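Local coordinates for tail spike protein (PDB 6EU4) that probably recognises and cleaves capsular polysaccharide on the surface of Acinetobacter baumannii as the trimeric tailspike of a bacteriophage, at residues P108-K111 / V112-G116; F438-L441 / G442-T446; K480-G483 / N484-I487. One frame throughout, in Å; residues are numbered along the deposited sequence.

Interaction 1 of 3, residues P108-K111 / V112-G116; sequences PIQK and VLISG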
loop_
_atom_site.group_PDB
_atom_site.type_symbol
_atom_site.label_atom_id
_atom_site.label_comp_id
_atom_site.label_asym_id
_atom_site.label_seq_id
_atom_site.Cartn_x
_atom_site.Cartn_y
_atom_site.Cartn_z
ATOM N N PRO A 108 -29.674 -5.366 32.621
ATOM C CA PRO A 108 -29.442 -6.676 31.985
ATOM C C PRO A 108 -28.282 -6.679 31.010
ATOM O O PRO A 108 -27.515 -7.654 30.982
ATOM C CB PRO A 108 -30.765 -6.964 31.260
ATOM C CG PRO A 108 -31.756 -6.132 31.898
ATOM C CD PRO A 108 -31.083 -4.950 32.513
ATOM N N ILE A 109 -28.158 -5.644 30.171
ATOM C CA ILE A 109 -27.038 -5.593 29.228
ATOM C C ILE A 109 -25.733 -5.641 29.996
ATOM O O ILE A 109 -24.809 -6.389 29.656
ATOM C CB ILE A 109 -27.104 -4.327 28.357
ATOM C CG1 ILE A 109 -28.254 -4.387 27.343
ATOM C CG2 ILE A 109 -25.765 -4.095 27.600
ATOM C CD1 ILE A 109 -28.639 -3.025 26.844
ATOM N N GLN A 110 -25.635 -4.821 31.038
ATOM C CA GLN A 110 -24.383 -4.744 31.770
ATOM C C GLN A 110 -24.017 -6.094 32.370
ATOM O O GLN A 110 -22.848 -6.502 32.329
ATOM C CB GLN A 110 -24.482 -3.669 32.856
ATOM C CG GLN A 110 -23.146 -3.331 33.477
ATOM C CD GLN A 110 -22.156 -2.850 32.436
ATOM O OE1 GLN A 110 -22.275 -1.735 31.913
ATOM N NE2 GLN A 110 -21.211 -3.714 32.077
ATOM N N LYS A 111 -25.008 -6.810 32.913
ATOM C CA LYS A 111 -24.741 -8.125 33.491
ATOM C C LYS A 111 -24.152 -9.086 32.465
ATOM O O LYS A 111 -23.216 -9.831 32.783
ATOM C CB LYS A 111 -26.022 -8.708 34.084
ATOM C CG LYS A 111 -26.436 -8.048 35.394
ATOM C CD LYS A 111 -27.763 -8.553 35.864
ATOM C CE LYS A 111 -28.153 -7.873 37.165
ATOM N NZ LYS A 111 -29.497 -8.285 37.623
ATOM N N VAL A 112 -24.681 -9.103 31.239
ATOM C CA VAL A 112 -24.155 -10.096 30.301
ATOM C C VAL A 112 -22.794 -9.656 29.766
ATOM O O VAL A 112 -21.946 -10.503 29.475
ATOM C CB VAL A 112 -25.131 -10.415 29.147
ATOM C CG1 VAL A 112 -26.452 -10.968 29.692
ATOM C CG2 VAL A 112 -25.363 -9.230 28.248
ATOM N N LEU A 113 -22.541 -8.349 29.670
ATOM C CA LEU A 113 -21.250 -7.891 29.158
ATOM C C LEU A 113 -20.085 -8.267 30.066
ATOM O O LEU A 113 -18.950 -8.375 29.584
ATOM C CB LEU A 113 -21.260 -6.375 28.951
ATOM C CG LEU A 113 -22.167 -5.884 27.829
ATOM C CD1 LEU A 113 -22.025 -4.386 27.651
ATOM C CD2 LEU A 113 -21.884 -6.606 26.516
ATOM N N ILE A 114 -20.323 -8.464 31.354
ATOM C CA ILE A 114 -19.244 -8.839 32.268
ATOM C C ILE A 114 -19.385 -10.279 32.755
ATOM O O ILE A 114 -18.746 -10.662 33.729
ATOM C CB ILE A 114 -19.139 -7.860 33.448
ATOM C CG1 ILE A 114 -20.426 -7.868 34.282
ATOM C CG2 ILE A 114 -18.823 -6.491 32.916
ATOM C CD1 ILE A 114 -20.312 -7.082 35.591
ATOM N N SER A 115 -20.195 -11.090 32.075
ATOM C CA SER A 115 -20.461 -12.467 32.495
ATOM C C SER A 115 -19.362 -13.443 32.084
ATOM O O SER A 115 -19.318 -14.566 32.600
ATOM C CB SER A 115 -21.764 -12.961 31.873
ATOM O OG SER A 115 -21.605 -13.048 30.464
ATOM N N GLY A 116 -18.519 -13.068 31.136
ATOM C CA GLY A 116 -17.593 -14.012 30.547
ATOM C C GLY A 116 -18.166 -14.831 29.412
ATOM O O GLY A 116 -17.420 -15.604 28.787
#

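Interaction 2 of 3, residues F438-L441 / G442-T446; sequences FTKL and GVYYT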
loop_
_atom_site.group_PDB
_atom_site.type_symbol
_atom_site.label_atom_id
_atom_site.label_comp_id
_atom_site.label_asym_id
_atom_site.label_seq_id
_atom_site.Cartn_x
_atom_site.Cartn_y
_atom_site.Cartn_z
ATOM N N PHE A 438 -3.365 32.881 1.063
ATOM C CA PHE A 438 -3.118 32.650 -0.346
ATOM C C PHE A 438 -4.352 32.953 -1.184
ATOM O O PHE A 438 -5.488 32.945 -0.693
ATOM C CB PHE A 438 -2.647 31.210 -0.530
ATOM C CG PHE A 438 -1.567 30.850 0.458
ATOM C CD1 PHE A 438 -0.293 31.362 0.298
ATOM C CD2 PHE A 438 -1.842 30.087 1.579
ATOM C CE1 PHE A 438 0.700 31.109 1.244
ATOM C CE2 PHE A 438 -0.837 29.812 2.511
ATOM C CZ PHE A 438 0.410 30.332 2.343
ATOM N N THR A 439 -4.106 33.242 -2.469
ATOM C CA THR A 439 -5.183 33.593 -3.389
ATOM C C THR A 439 -5.111 32.836 -4.706
ATOM O O THR A 439 -5.860 33.161 -5.638
ATOM C CB THR A 439 -5.161 35.104 -3.661
ATOM O OG1 THR A 439 -3.916 35.456 -4.272
ATOM C CG2 THR A 439 -5.313 35.899 -2.366
ATOM N N LYS A 440 -4.232 31.848 -4.813
ATOM C CA LYS A 440 -4.175 30.977 -5.973
ATOM C C LYS A 440 -3.969 29.540 -5.520
ATOM O O LYS A 440 -3.424 29.282 -4.447
ATOM C CB LYS A 440 -3.041 31.388 -6.925
ATOM C CG LYS A 440 -3.215 32.777 -7.524
ATOM C CD LYS A 440 -2.104 33.066 -8.513
ATOM C CE LYS A 440 -2.385 34.323 -9.330
ATOM N NZ LYS A 440 -2.588 35.483 -8.464
ATOM N N LEU A 441 -4.391 28.600 -6.370
ATOM C CA LEU A 441 -4.264 27.172 -6.082
ATOM C C LEU A 441 -2.825 26.767 -6.393
ATOM O O LEU A 441 -2.518 26.135 -7.407
ATOM C CB LEU A 441 -5.284 26.376 -6.887
ATOM C CG LEU A 441 -5.371 24.882 -6.579
ATOM C CD1 LEU A 441 -5.914 24.657 -5.156
ATOM C CD2 LEU A 441 -6.258 24.182 -7.620
ATOM N N GLY A 442 -1.925 27.163 -5.489
ATOM C CA GLY A 442 -0.504 26.952 -5.668
ATOM C C GLY A 442 0.132 26.202 -4.508
ATOM O O GLY A 442 -0.512 25.896 -3.500
ATOM N N VAL A 443 1.418 25.915 -4.688
ATOM C CA VAL A 443 2.248 25.281 -3.674
ATOM C C VAL A 443 3.200 26.330 -3.128
ATOM O O VAL A 443 4.057 26.830 -3.857
ATOM C CB VAL A 443 3.027 24.094 -4.251
ATOM C CG1 VAL A 443 3.924 23.503 -3.166
ATOM C CG2 VAL A 443 2.067 23.053 -4.787
ATOM N N TYR A 444 3.052 26.660 -1.857
ATOM C CA TYR A 444 3.825 27.720 -1.222
ATOM C C TYR A 444 4.655 27.117 -0.103
ATOM O O TYR A 444 4.119 26.392 0.735
ATOM C CB TYR A 444 2.888 28.789 -0.672
ATOM C CG TYR A 444 2.043 29.350 -1.790
ATOM C CD1 TYR A 444 2.616 30.187 -2.745
ATOM C CD2 TYR A 444 0.716 28.997 -1.938
ATOM C CE1 TYR A 444 1.864 30.698 -3.805
ATOM C CE2 TYR A 444 -0.041 29.493 -2.985
ATOM C CZ TYR A 444 0.543 30.331 -3.920
ATOM O OH TYR A 444 -0.226 30.813 -4.962
ATOM N N TYR A 445 5.938 27.462 -0.057
ATOM C CA TYR A 445 6.815 26.840 0.929
ATOM C C TYR A 445 7.821 27.854 1.442
ATOM O O TYR A 445 8.118 28.848 0.781
ATOM C CB TYR A 445 7.511 25.612 0.355
ATOM C CG TYR A 445 8.382 25.850 -0.870
ATOM C CD1 TYR A 445 7.820 25.922 -2.143
ATOM C CD2 TYR A 445 9.756 25.956 -0.759
ATOM C CE1 TYR A 445 8.595 26.128 -3.251
ATOM C CE2 TYR A 445 10.555 26.161 -1.877
ATOM C CZ TYR A 445 9.962 26.240 -3.125
ATOM O OH TYR A 445 10.752 26.453 -4.222
ATOM N N THR A 446 8.309 27.615 2.656
ATOM C CA THR A 446 9.281 28.522 3.252
ATOM C C THR A 446 10.708 28.121 2.904
ATOM O O THR A 446 10.977 27.052 2.358
ATOM C CB THR A 446 9.111 28.564 4.771
ATOM O OG1 THR A 446 9.435 27.273 5.303
ATOM C CG2 THR A 446 7.671 28.921 5.162
HETATM O O HOH W 1 -1.258 33.163 -3.414
#

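Interaction 3 of 3, residues K480-G483 / N484-I487; sequences KSLG and NESI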
loop_
_atom_site.group_PDB
_atom_site.type_symbol
_atom_site.label_atom_id
_atom_site.label_comp_id
_atom_site.label_asym_id
_atom_site.label_seq_id
_atom_site.Cartn_x
_atom_site.Cartn_y
_atom_site.Cartn_z
ATOM N N LYS A 480 14.367 24.396 -23.559
ATOM C CA LYS A 480 13.126 25.115 -23.274
ATOM C C LYS A 480 12.829 26.075 -24.419
ATOM O O LYS A 480 13.645 26.942 -24.735
ATOM C CB LYS A 480 13.216 25.874 -21.957
ATOM C CG LYS A 480 11.833 26.493 -21.530
ATOM C CD LYS A 480 11.911 27.123 -20.148
ATOM C CE LYS A 480 10.535 27.336 -19.509
ATOM N NZ LYS A 480 9.647 28.250 -20.272
ATOM N N SER A 481 11.658 25.921 -25.037
ATOM C CA SER A 481 11.303 26.723 -26.205
ATOM C C SER A 481 10.751 28.059 -25.732
ATOM O O SER A 481 9.772 28.099 -24.982
ATOM C CB SER A 481 10.279 25.996 -27.085
ATOM O OG SER A 481 10.127 26.668 -28.325
ATOM N N LEU A 482 11.381 29.150 -26.167
ATOM C CA LEU A 482 11.009 30.480 -25.712
ATOM C C LEU A 482 9.885 31.068 -26.551
ATOM O O LEU A 482 9.823 30.872 -27.769
ATOM C CB LEU A 482 12.212 31.421 -25.766
ATOM C CG LEU A 482 13.399 31.010 -24.899
ATOM C CD1 LEU A 482 14.624 31.833 -25.272
ATOM C CD2 LEU A 482 13.056 31.171 -23.429
ATOM N N GLY A 483 9.016 31.825 -25.901
ATOM C CA GLY A 483 8.066 32.670 -26.593
ATOM C C GLY A 483 8.684 34.010 -26.929
ATOM O O GLY A 483 9.887 34.125 -27.186
ATOM N N ASN A 484 7.850 35.048 -26.915
ATOM C CA ASN A 484 8.325 36.416 -27.102
ATOM C C ASN A 484 8.824 36.906 -25.748
ATOM O O ASN A 484 8.156 37.652 -25.027
ATOM C CB ASN A 484 7.219 37.315 -27.650
ATOM C CG ASN A 484 7.715 38.717 -27.961
ATOM O OD1 ASN A 484 8.922 38.956 -28.076
ATOM N ND2 ASN A 484 6.789 39.651 -28.104
ATOM N N GLU A 485 10.022 36.463 -25.384
ATOM C CA GLU A 485 10.526 36.756 -24.054
ATOM C C GLU A 485 12.006 37.082 -24.132
ATOM O O GLU A 485 12.705 36.729 -25.090
ATOM C CB GLU A 485 10.263 35.605 -23.068
ATOM C CG GLU A 485 10.564 34.222 -23.566
ATOM C CD GLU A 485 9.991 33.120 -22.653
ATOM O OE1 GLU A 485 10.270 33.120 -21.432
ATOM O OE2 GLU A 485 9.267 32.242 -23.168
ATOM N N SER A 486 12.469 37.781 -23.106
ATOM C CA SER A 486 13.843 38.244 -23.061
ATOM C C SER A 486 14.728 37.232 -22.347
ATOM O O SER A 486 14.432 36.815 -21.226
ATOM C CB SER A 486 13.941 39.593 -22.351
ATOM O OG SER A 486 15.295 39.893 -22.076
ATOM N N ILE A 487 15.840 36.867 -22.989
ATOM C CA ILE A 487 16.813 35.999 -22.334
ATOM C C ILE A 487 17.680 36.762 -21.348
ATOM O O ILE A 487 18.471 36.148 -20.628
ATOM C CB ILE A 487 17.691 35.279 -23.378
ATOM C CG1 ILE A 487 18.437 36.281 -24.258
ATOM C CG2 ILE A 487 16.851 34.347 -24.216
ATOM C CD1 ILE A 487 19.600 35.623 -25.048
HETATM O O HOH W 2 11.031 30.827 -20.141
#

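Interaction 1 of 3, residues P108-K111 / V112-G116
Val112 N and Leu113 N donate to Pro108 O and Ile109 O, 3.2 and 3.0 Å away, as successive i to i+4 bonds of the last turn of helix 106-113, and a weak bond from Ile114 N to Gln110 O follows where the chain leaves helical geometry. Ile109 and Leu113, one turn apart, lie side by side and point the same way, with CG2 of Ile109 3.8 Å from CD1 of Leu113. That methyl is the branch turned along the helix toward Leu113, while CG1 stays beside the backbone N (chi1 -71°). Both residues rest on Val131, and Ile109 also reaches Tyr125 and Thr127, so this apolar side faces strands 124-127 and 131-133. The short helix thus packs against the first strands of the parallel beta-helix, in the connection between strands 88-89 and 118-121, consistent with the capping helix found near the N-terminal end of other tailspike beta-helices. Gln110 bends at chi2 (58°), which turns its amide forward, toward the C-terminal end of the helix, where NE2 of Gln110 lies 3.8 Å from CG2 of Ile114; its OE1 accepts from Tyr132 N. At the C-terminal end Val112 O receives two donors of one residue, Ser115 N at 3.2 Å and Ser115 OG at 2.8 Å. Lys111 runs out extended to Asp72 O, and Ser115 O takes a hydrogen bond from Lys53 of a neighbouring subunit.

Interaction 2 of 3, residues F438-L441 / G442-T446
Phe438 and Tyr444 lay their rings nearly parallel, planes 3° apart, but slid so far that they barely overlap, at the turn leading into strand 443-445, a late strand of the parallel beta-helix flanked by 405-409 and 430-432. The centroids are 4.7 Å apart, and the closest approach is Phe438 CD1 to Tyr444 CD2 at 3.4 Å, with CD1 over one face of the tyrosine ring. The two side chains run past each other in opposite directions, so the CE1 edge of Phe438 reaches the root of its partner, 3.7 Å from Tyr444 CB. In both residues CG stands opposite the carbonyl carbon (chi1 -48° in Phe438, -58° in Tyr444), and their second torsions are almost equal. Each CB points toward the other segment. Ala405 of strand 405-409 touches both side chains. Between the aromatics the chain makes an inverse gamma turn centred on Leu441, closed by a weak bond from Gly442 N to Lys440 O. This carbonyl oxygen also lies at the edge of the tyrosine ring, in its plane, 3.7 Å from CE2, while Lys440 CB comes alongside the phenol oxygen. Gly442, without a side chain, is buried next to the Tyr444 hydroxyl. Glu428 OE2 accepts a hydrogen bond from Leu441 N, the central residue of the turn. The phenol is held at its far end by Glu429 OE2, which is hydrogen-bonded to Tyr444 OH. A water completes the link across the loop: it accepts from Thr439 N at 3.0 Å and donates, weakly, to Tyr444 OH, also at 3.0 Å.

Interaction 3 of 3, residues K480-G483 / N484-I487
Glu485 sets its CG between the backbone N and the carbonyl carbon (chi1 45°) and then runs extended (chi2 -167°), which carries the carboxylate back over the turn to Leu482 and Gly483. There OE2 of Glu485 accepts from Gly483 N at 2.8 Å, a nearly straight bond (163°) made through the lone pair that points away from the other oxygen. The same side chain crosses Leu482 at about a right angle, with CD2 of the leucine 3.7 Å from Glu485 CD. The other leucine methyl, CD1, meets CG2 of Ile487 at 3.5 Å, again crossing, and both residues rest on Leu499 of strand 496-501. OE1 of Glu485 takes a 2.7 Å hydrogen bond from a water that in turn accepts from Lys480 NZ, so the opposite charges are bridged rather than in contact. Lys480 also makes a cation-pi contact with Tyr474 of a neighbouring subunit. Asn484, whose OD1 is bound by Asn511, centres an inverse gamma turn closed by a weak bond from Glu485 N to Gly483 O, the tight bend where the chain leaves strand 474-481, outermost within this chain in its mixed sheet, toward strand 496-501.

The three contacts follow one another along a long, narrow chain that assembles as a trimer. Interaction 1 lies toward the N-terminal end, on the one helix of the modelled chain, 106-113, near the start of the parallel beta-helix; interaction 2 lies on the other side of the chain's centre, among the last strands of that beta-helix, their centres 56 Å apart. Interaction 3 comes next, in the separate six-stranded sheet that follows, 25 Å from interaction 2 and 78 Å from interaction 1, centre to centre. None touches another. They are thus spread over two parts of the elongated chain: interactions 1 and 3 each reach a neighbouring subunit, whereas no other chain touches the segments of interaction 2.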